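Pyridoxamine 5'-phosphate oxidase family protein (Corynebacterium diphtheriae NCTC 13129, PDB 3CP3) is of unknown function but belongs to the pyridoxamine 5'-phosphate oxidase family and may, like its relatives, bind a flavin. Local coordinates at residues Phe47-Arg61 and Glu105-Pro117. Residues are numbered along the deposited sequence; the frame is centred on the assembly and turned at random.
Sequences FVLDYSAEQPRVYFR and EEARHADTLGLKP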
ATOM      1  N   PHE A  47       0.095   7.234  11.704  1.00 27.82           N
ATOM      2  CA  PHE A  47      -0.958   8.237  11.441  1.00 28.14           C
ATOM      3  C   PHE A  47      -1.945   8.230  12.619  1.00 28.40           C
ATOM      4  O   PHE A  47      -1.997   7.276  13.422  1.00 28.23           O
ATOM      5  CB  PHE A  47      -1.716   7.895  10.109  1.00 27.76           C
ATOM      6  CG  PHE A  47      -2.665   6.745  10.270  1.00 27.76           C
ATOM      7  CD1 PHE A  47      -4.029   6.967  10.518  1.00 26.95           C
ATOM      8  CD2 PHE A  47      -2.200   5.447  10.227  1.00 27.12           C
ATOM      9  CE1 PHE A  47      -4.889   5.904  10.756  1.00 26.66           C
ATOM     10  CE2 PHE A  47      -3.080   4.362  10.417  1.00 28.90           C
ATOM     11  CZ  PHE A  47      -4.426   4.592  10.688  1.00 26.15           C
ATOM     12  N   VAL A  48      -2.782   9.251  12.668  1.00 28.86           N
ATOM     13  CA  VAL A  48      -3.960   9.219  13.512  1.00 29.47           C
ATOM     14  C   VAL A  48      -5.119   9.739  12.669  1.00 31.86           C
ATOM     15  O   VAL A  48      -4.929  10.605  11.802  1.00 29.75           O
ATOM     16  CB  VAL A  48      -3.798  10.080  14.812  1.00 28.84           C
ATOM     17  CG1 VAL A  48      -2.916   9.363  15.838  1.00 30.13           C
ATOM     18  CG2 VAL A  48      -3.246  11.523  14.494  1.00 28.32           C
ATOM     19  N   LEU A  49      -6.305   9.192  12.925  1.00 32.69           N
ATOM     20  CA  LEU A  49      -7.540   9.670  12.337  1.00 36.01           C
ATOM     21  C   LEU A  49      -8.176  10.714  13.257  1.00 37.19           C
ATOM     22  O   LEU A  49      -8.380  10.451  14.441  1.00 36.96           O
ATOM     23  CB  LEU A  49      -8.516   8.487  12.193  1.00 35.31           C
ATOM     24  CG  LEU A  49      -9.895   8.820  11.626  1.00 38.50           C
ATOM     25  CD1 LEU A  49      -9.745   9.221  10.112  1.00 40.50           C
ATOM     26  CD2 LEU A  49     -10.813   7.609  11.759  1.00 36.37           C
ATOM     27  N   ASP A  50      -8.500  11.876  12.705  1.00 39.81           N
ATOM     28  CA  ASP A  50      -9.105  12.989  13.451  1.00 43.52           C
ATOM     29  C   ASP A  50     -10.523  13.226  12.917  1.00 45.55           C
ATOM     30  O   ASP A  50     -10.727  13.347  11.715  1.00 46.23           O
ATOM     31  CB  ASP A  50      -8.257  14.261  13.320  1.00 42.57           C
ATOM     32  CG  ASP A  50      -8.791  15.419  14.169  1.00 44.15           C
ATOM     33  OD1 ASP A  50      -9.539  15.161  15.136  1.00 43.00           O
ATOM     34  OD2 ASP A  50      -8.453  16.589  13.879  1.00 44.68           O
ATOM     35  N   TYR A  51     -11.478  13.351  13.834  0.50 47.18           N
ATOM     36  CA  TYR A  51     -12.908  13.500  13.506  0.50 48.67           C
ATOM     37  C   TYR A  51     -13.502  14.885  13.684  0.50 49.95           C
ATOM     38  O   TYR A  51     -14.673  15.124  13.362  0.50 50.25           O
ATOM     39  CB  TYR A  51     -13.716  12.551  14.374  0.50 48.56           C
ATOM     40  CG  TYR A  51     -13.870  11.216  13.737  0.50 47.96           C
ATOM     41  CD1 TYR A  51     -14.411  11.112  12.453  0.50 48.09           C
ATOM     42  CD2 TYR A  51     -13.484  10.063  14.399  0.50 46.50           C
ATOM     43  CE1 TYR A  51     -14.561   9.902  11.849  0.50 48.21           C
ATOM     44  CE2 TYR A  51     -13.635   8.849  13.808  0.50 48.13           C
ATOM     45  CZ  TYR A  51     -14.174   8.779  12.522  0.50 47.96           C
ATOM     46  OH  TYR A  51     -14.327   7.579  11.903  0.50 49.05           O
ATOM     47  N   SER A  52     -12.625  15.763  14.158  1.00 50.99           N
ATOM     48  CA  SER A  52     -13.030  17.020  14.777  1.00 52.66           C
ATOM     49  C   SER A  52     -13.579  18.098  13.825  1.00 54.29           C
ATOM     50  O   SER A  52     -14.137  19.099  14.288  1.00 55.05           O
ATOM     51  CB  SER A  52     -11.868  17.588  15.595  1.00 52.86           C
ATOM     52  OG  SER A  52     -11.629  16.788  16.743  1.00 52.25           O
ATOM     53  N   ALA A  53     -13.416  17.914  12.516  1.00 55.50           N
ATOM     54  CA  ALA A  53     -13.913  18.897  11.546  1.00 56.51           C
ATOM     55  C   ALA A  53     -15.220  18.409  10.915  1.00 57.18           C
ATOM     56  O   ALA A  53     -15.896  17.543  11.486  1.00 58.26           O
ATOM     57  CB  ALA A  53     -12.856  19.191  10.479  1.00 56.29           C
ATOM     58  N   GLU A  54     -15.580  18.966   9.758  1.00 56.89           N
ATOM     59  CA  GLU A  54     -16.796  18.550   9.045  1.00 55.95           C
ATOM     60  C   GLU A  54     -16.604  17.218   8.324  1.00 54.70           C
ATOM     61  O   GLU A  54     -17.577  16.521   8.025  1.00 55.59           O
ATOM     62  CB  GLU A  54     -17.233  19.615   8.036  1.00 56.25           C
ATOM     63  CG  GLU A  54     -18.165  20.677   8.604  1.00 57.73           C
ATOM     64  CD  GLU A  54     -18.546  21.733   7.568  1.00 59.68           C
ATOM     65  OE1 GLU A  54     -18.062  21.651   6.414  1.00 61.75           O
ATOM     66  OE2 GLU A  54     -19.334  22.647   7.906  1.00 61.24           O
ATOM     67  N   GLN A  55     -15.352  16.894   8.023  0.60 53.61           N
ATOM     68  CA  GLN A  55     -15.028  15.641   7.356  0.60 52.01           C
ATOM     69  C   GLN A  55     -13.870  14.931   8.079  0.60 50.49           C
ATOM     70  O   GLN A  55     -13.150  15.567   8.861  0.60 50.11           O
ATOM     71  CB  GLN A  55     -14.738  15.875   5.860  0.60 52.26           C
ATOM     72  CG  GLN A  55     -15.962  16.348   5.031  0.60 53.23           C
ATOM     73  CD  GLN A  55     -17.079  15.304   4.938  0.60 54.12           C
ATOM     74  OE1 GLN A  55     -17.314  14.721   3.881  0.60 54.18           O
ATOM     75  NE2 GLN A  55     -17.765  15.068   6.045  0.60 53.24           N
ATOM     76  N   PRO A  56     -13.720  13.598   7.861  1.00 48.86           N
ATOM     77  CA  PRO A  56     -12.579  12.906   8.480  1.00 46.38           C
ATOM     78  C   PRO A  56     -11.248  13.454   7.963  1.00 43.56           C
ATOM     79  O   PRO A  56     -11.146  13.842   6.800  1.00 42.64           O
ATOM     80  CB  PRO A  56     -12.772  11.441   8.045  1.00 47.01           C
ATOM     81  CG  PRO A  56     -13.615  11.516   6.802  1.00 47.10           C
ATOM     82  CD  PRO A  56     -14.551  12.672   7.067  1.00 48.49           C
ATOM     83  N   ARG A  57     -10.251  13.500   8.840  1.00 40.69           N
ATOM     84  CA  ARG A  57      -8.912  13.956   8.492  1.00 38.46           C
ATOM     85  C   ARG A  57      -7.900  12.987   9.051  1.00 36.00           C
ATOM     86  O   ARG A  57      -8.063  12.508  10.164  1.00 35.13           O
ATOM     87  CB  ARG A  57      -8.662  15.358   9.096  1.00 38.28           C
ATOM     88  CG  ARG A  57      -9.450  16.428   8.350  1.00 41.83           C
ATOM     89  CD  ARG A  57      -9.004  17.835   8.668  1.00 45.58           C
ATOM     90  NE  ARG A  57      -9.063  18.047  10.096  1.00 46.49           N
ATOM     91  CZ  ARG A  57      -8.911  19.222  10.698  1.00 49.10           C
ATOM     92  NH1 ARG A  57      -8.715  20.338   9.979  1.00 44.54           N
ATOM     93  NH2 ARG A  57      -8.958  19.262  12.033  1.00 48.81           N
ATOM     94  N   VAL A  58      -6.840  12.728   8.300  1.00 33.79           N
ATOM     95  CA  VAL A  58      -5.692  11.950   8.804  1.00 31.88           C
ATOM     96  C   VAL A  58      -4.497  12.844   8.961  1.00 31.62           C
ATOM     97  O   VAL A  58      -4.193  13.625   8.037  1.00 30.81           O
ATOM     98  CB  VAL A  58      -5.286  10.844   7.776  1.00 33.71           C
ATOM     99  CG1 VAL A  58      -4.007  10.084   8.198  1.00 27.10           C
ATOM    100  CG2 VAL A  58      -6.444   9.903   7.587  1.00 32.80           C
ATOM    101  N   TYR A  59      -3.791  12.717  10.084  1.00 28.65           N
ATOM    102  CA  TYR A  59      -2.498  13.390  10.240  1.00 28.71           C
ATOM    103  C   TYR A  59      -1.381  12.384  10.328  1.00 28.96           C
ATOM    104  O   TYR A  59      -1.517  11.338  10.987  1.00 27.74           O
ATOM    105  CB  TYR A  59      -2.468  14.193  11.545  1.00 28.30           C
ATOM    106  CG  TYR A  59      -3.342  15.402  11.503  1.00 29.29           C
ATOM    107  CD1 TYR A  59      -2.874  16.600  10.934  1.00 27.25           C
ATOM    108  CD2 TYR A  59      -4.637  15.367  11.997  1.00 29.87           C
ATOM    109  CE1 TYR A  59      -3.693  17.733  10.892  1.00 31.57           C
ATOM    110  CE2 TYR A  59      -5.444  16.527  11.978  1.00 33.04           C
ATOM    111  CZ  TYR A  59      -4.974  17.679  11.398  1.00 29.54           C
ATOM    112  OH  TYR A  59      -5.750  18.817  11.372  1.00 30.42           O
ATOM    113  N   PHE A  60      -0.252  12.733   9.725  1.00 28.24           N
ATOM    114  CA  PHE A  60       0.982  12.009   9.906  1.00 29.33           C
ATOM    115  C   PHE A  60       2.145  13.003   9.872  1.00 31.53           C
ATOM    116  O   PHE A  60       1.929  14.194   9.680  1.00 30.61           O
ATOM    117  CB  PHE A  60       1.078  10.856   8.854  1.00 29.33           C
ATOM    118  CG  PHE A  60       1.196  11.319   7.424  1.00 29.37           C
ATOM    119  CD1 PHE A  60       2.455  11.551   6.866  1.00 28.82           C
ATOM    120  CD2 PHE A  60       0.078  11.533   6.653  1.00 29.73           C
ATOM    121  CE1 PHE A  60       2.558  11.962   5.537  1.00 28.87           C
ATOM    122  CE2 PHE A  60       0.178  12.008   5.341  1.00 30.40           C
ATOM    123  CZ  PHE A  60       1.412  12.206   4.779  1.00 28.71           C
ATOM    124  N   ARG A  61       3.350  12.542  10.193  1.00 33.81           N
ATOM    125  CA  ARG A  61       4.519  13.375  10.188  1.00 37.20           C
ATOM    126  C   ARG A  61       5.445  13.022   9.087  1.00 38.54           C
ATOM    127  O   ARG A  61       5.553  11.873   8.743  1.00 37.39           O
ATOM    128  CB  ARG A  61       5.292  13.185  11.463  1.00 36.78           C
ATOM    129  CG  ARG A  61       4.584  13.703  12.637  1.00 42.89           C
ATOM    130  CD  ARG A  61       5.029  12.951  13.849  1.00 47.24           C
ATOM    131  NE  ARG A  61       4.671  13.741  15.003  1.00 53.46           N
ATOM    132  CZ  ARG A  61       4.898  13.394  16.262  1.00 53.96           C
ATOM    133  NH1 ARG A  61       4.508  14.217  17.233  1.00 54.97           N
ATOM    134  NH2 ARG A  61       5.505  12.243  16.535  1.00 52.67           N
ATOM    135  N   GLU A 105      -2.236  27.069  15.283  1.00 35.98           N
ATOM    136  CA  GLU A 105      -3.287  26.321  16.029  1.00 36.57           C
ATOM    137  C   GLU A 105      -3.505  24.869  15.568  1.00 35.73           C
ATOM    138  O   GLU A 105      -3.813  24.011  16.381  1.00 36.82           O
ATOM    139  CB  GLU A 105      -4.618  27.088  16.055  1.00 37.19           C
ATOM    140  CG  GLU A 105      -5.812  26.346  16.737  1.00 39.05           C
ATOM    141  CD  GLU A 105      -5.581  25.961  18.222  1.00 44.30           C
ATOM    142  OE1 GLU A 105      -5.665  24.726  18.511  1.00 45.74           O
ATOM    143  OE2 GLU A 105      -5.348  26.876  19.098  1.00 44.57           O
ATOM    144  N   GLU A 106      -3.356  24.596  14.283  1.00 35.18           N
ATOM    145  CA  GLU A 106      -3.623  23.226  13.801  1.00 33.55           C
ATOM    146  C   GLU A 106      -2.466  22.215  14.087  1.00 32.82           C
ATOM    147  O   GLU A 106      -2.727  21.093  14.544  1.00 34.24           O
ATOM    148  CB  GLU A 106      -4.061  23.215  12.330  1.00 33.99           C
ATOM    149  CG  GLU A 106      -4.403  21.801  11.853  1.00 33.60           C
ATOM    150  CD  GLU A 106      -4.832  21.728  10.405  1.00 38.21           C
ATOM    151  OE1 GLU A 106      -5.230  22.790   9.873  1.00 39.89           O
ATOM    152  OE2 GLU A 106      -4.781  20.597   9.815  1.00 35.12           O
ATOM    153  N   ALA A 107      -1.206  22.571  13.800  1.00 31.84           N
ATOM    154  CA  ALA A 107      -0.033  21.844  14.345  1.00 32.00           C
ATOM    155  C   ALA A 107      -0.120  21.458  15.849  1.00 32.31           C
ATOM    156  O   ALA A 107       0.204  20.317  16.249  1.00 30.75           O
ATOM    157  CB  ALA A 107       1.241  22.636  14.106  1.00 32.40           C
ATOM    158  N   ARG A 108      -0.526  22.428  16.669  1.00 31.46           N
ATOM    159  CA  ARG A 108      -0.692  22.253  18.105  1.00 32.15           C
ATOM    160  C   ARG A 108      -1.778  21.214  18.450  1.00 32.12           C
ATOM    161  O   ARG A 108      -1.579  20.297  19.256  1.00 31.56           O
ATOM    162  CB  ARG A 108      -1.004  23.620  18.724  1.00 32.24           C
ATOM    163  CG  ARG A 108      -1.082  23.656  20.214  1.00 33.31           C
ATOM    164  CD  ARG A 108      -1.138  25.119  20.743  1.00 36.67           C
ATOM    165  NE  ARG A 108      -0.125  26.021  20.155  1.00 42.13           N
ATOM    166  CZ  ARG A 108      -0.371  27.230  19.601  1.00 44.98           C
ATOM    167  NH1 ARG A 108      -1.609  27.742  19.551  1.00 46.27           N
ATOM    168  NH2 ARG A 108       0.634  27.952  19.103  1.00 43.79           N
ATOM    169  N   HIS A 109      -2.926  21.380  17.812  1.00 33.09           N
ATOM    170  CA  HIS A 109      -3.998  20.397  17.788  1.00 33.53           C
ATOM    171  C   HIS A 109      -3.554  18.973  17.308  1.00 33.34           C
ATOM    172  O   HIS A 109      -3.804  17.996  17.986  1.00 33.44           O
ATOM    173  CB  HIS A 109      -5.154  20.929  16.924  1.00 33.17           C
ATOM    174  CG  HIS A 109      -6.154  19.885  16.567  1.00 34.17           C
ATOM    175  ND1 HIS A 109      -6.955  19.277  17.508  1.00 34.71           N
ATOM    176  CD2 HIS A 109      -6.435  19.290  15.382  1.00 31.69           C
ATOM    177  CE1 HIS A 109      -7.702  18.364  16.912  1.00 34.54           C
ATOM    178  NE2 HIS A 109      -7.416  18.367  15.625  1.00 33.60           N
ATOM    179  N   ALA A 110      -2.893  18.880  16.162  1.00 33.51           N
ATOM    180  CA  ALA A 110      -2.392  17.587  15.664  1.00 33.95           C
ATOM    181  C   ALA A 110      -1.472  16.892  16.695  1.00 34.60           C
ATOM    182  O   ALA A 110      -1.510  15.671  16.845  1.00 33.39           O
ATOM    183  CB  ALA A 110      -1.683  17.777  14.360  1.00 33.68           C
ATOM    184  N   ASP A 111      -0.696  17.696  17.423  1.00 35.16           N
ATOM    185  CA  ASP A 111       0.221  17.204  18.450  1.00 36.68           C
ATOM    186  C   ASP A 111      -0.443  16.619  19.714  1.00 36.94           C
ATOM    187  O   ASP A 111       0.252  16.100  20.598  1.00 36.63           O
ATOM    188  CB  ASP A 111       1.200  18.302  18.836  1.00 37.53           C
ATOM    189  CG  ASP A 111       2.548  17.756  19.248  1.00 39.50           C
ATOM    190  OD1 ASP A 111       3.122  16.951  18.479  1.00 45.03           O
ATOM    191  OD2 ASP A 111       3.025  18.123  20.334  1.00 41.23           O
ATOM    192  N   THR A 112      -1.771  16.710  19.817  1.00 37.33           N
ATOM    193  CA  THR A 112      -2.480  16.182  21.000  1.00 38.08           C
ATOM    194  C   THR A 112      -3.161  14.845  20.692  1.00 38.54           C
ATOM    195  O   THR A 112      -3.795  14.228  21.567  1.00 38.00           O
ATOM    196  CB  THR A 112      -3.557  17.151  21.526  1.00 38.12           C
ATOM    197  OG1 THR A 112      -4.568  17.305  20.524  1.00 40.69           O
ATOM    198  CG2 THR A 112      -2.959  18.500  21.836  1.00 36.95           C
ATOM    199  N   LEU A 113      -3.013  14.398  19.449  1.00 38.81           N
ATOM    200  CA  LEU A 113      -3.768  13.255  18.955  1.00 39.98           C
ATOM    201  C   LEU A 113      -3.144  11.883  19.232  1.00 40.51           C
ATOM    202  O   LEU A 113      -3.756  10.864  18.925  1.00 41.21           O
ATOM    203  CB  LEU A 113      -4.064  13.431  17.474  1.00 39.62           C
ATOM    204  CG  LEU A 113      -4.924  14.665  17.137  1.00 41.30           C
ATOM    205  CD1 LEU A 113      -5.088  14.792  15.637  1.00 41.36           C
ATOM    206  CD2 LEU A 113      -6.291  14.625  17.826  1.00 41.61           C
ATOM    207  N   GLY A 114      -1.938  11.860  19.786  1.00 41.83           N
ATOM    208  CA  GLY A 114      -1.294  10.616  20.211  1.00 42.93           C
ATOM    209  C   GLY A 114      -0.455   9.896  19.157  1.00 44.40           C
ATOM    210  O   GLY A 114      -0.381   8.658  19.166  1.00 44.98           O
ATOM    211  N   LEU A 115       0.174  10.637  18.238  1.00 44.26           N
ATOM    212  CA  LEU A 115       1.169  10.032  17.343  1.00 44.58           C
ATOM    213  C   LEU A 115       2.399   9.677  18.153  1.00 46.20           C
ATOM    214  O   LEU A 115       2.717  10.365  19.109  1.00 45.56           O
ATOM    215  CB  LEU A 115       1.577  10.994  16.248  1.00 43.81           C
ATOM    216  CG  LEU A 115       0.604  11.286  15.125  1.00 41.88           C
ATOM    217  CD1 LEU A 115       0.970  12.614  14.489  1.00 40.77           C
ATOM    218  CD2 LEU A 115       0.633  10.156  14.090  1.00 40.60           C
ATOM    219  N   LYS A 116       3.110   8.627  17.762  1.00 48.52           N
ATOM    220  CA  LYS A 116       4.293   8.209  18.516  1.00 51.31           C
ATOM    221  C   LYS A 116       5.412   9.274  18.484  1.00 52.42           C
ATOM    222  O   LYS A 116       5.823   9.705  17.415  1.00 53.03           O
ATOM    223  CB  LYS A 116       4.815   6.864  17.992  1.00 51.71           C
ATOM    224  CG  LYS A 116       4.015   5.640  18.455  1.00 53.61           C
ATOM    225  CD  LYS A 116       3.043   5.175  17.380  1.00 56.16           C
ATOM    226  CE  LYS A 116       2.372   3.853  17.763  1.00 56.57           C
ATOM    227  NZ  LYS A 116       1.224   4.071  18.679  1.00 55.30           N
ATOM    228  N   PRO A 117       5.917   9.695  19.657  1.00 53.71           N
ATOM    229  CA  PRO A 117       7.029  10.660  19.620  1.00 54.36           C
ATOM    230  C   PRO A 117       8.246  10.162  18.818  1.00 54.79           C
ATOM    231  O   PRO A 117       8.604   8.982  18.881  1.00 55.20           O
ATOM    232  CB  PRO A 117       7.405  10.819  21.103  1.00 54.24           C
ATOM    233  CG  PRO A 117       6.156  10.443  21.854  1.00 54.01           C
ATOM    234  CD  PRO A 117       5.538   9.346  21.045  1.00 53.98           C
TER
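Polar bonds link H109 and E106, on helix 105-110, to the β-hairpin 47-61. H109 NE2 donates to D50 OD2 at 2.7 Å, nearly straight (171°) and within the imidazole plane. R57 NH2 adds a salt-bridged hydrogen bond to that oxygen from the opposite carboxylate face, while OD1 accepts from S52 OG and S52 N in an Asx turn, so D50 is gripped by four bonds. Y59 OH gives a 2.6 Å hydrogen bond to E106 OE2, which lies at the phenol edge and also pairs with R128. E106 reaches the Y59 hydroxyl with CG anti to the backbone N (chi1 -177°) and an extended chain. That hydroxyl sits over one face of the R57 guanidinium. The helix runs almost at right angles (85°) to strand 57-61, on the outer face of an antiparallel sheet consistent with the split β-barrel of the FMN-binding family. Among apolar contacts, A110 CB makes a CH-π contact over the Y59 ring, 4.0 Å from its centroid, and L113 CD1 meets Y59 CD2 at 3.7 Å. V48 CG2 touches L113 CB (3.6 Å) and L115 CG (3.9 Å). L115 underlies one R61 guanidinium face; R61 NH1 makes a weak 3.3 Å salt-bridge bond to D111 OD1.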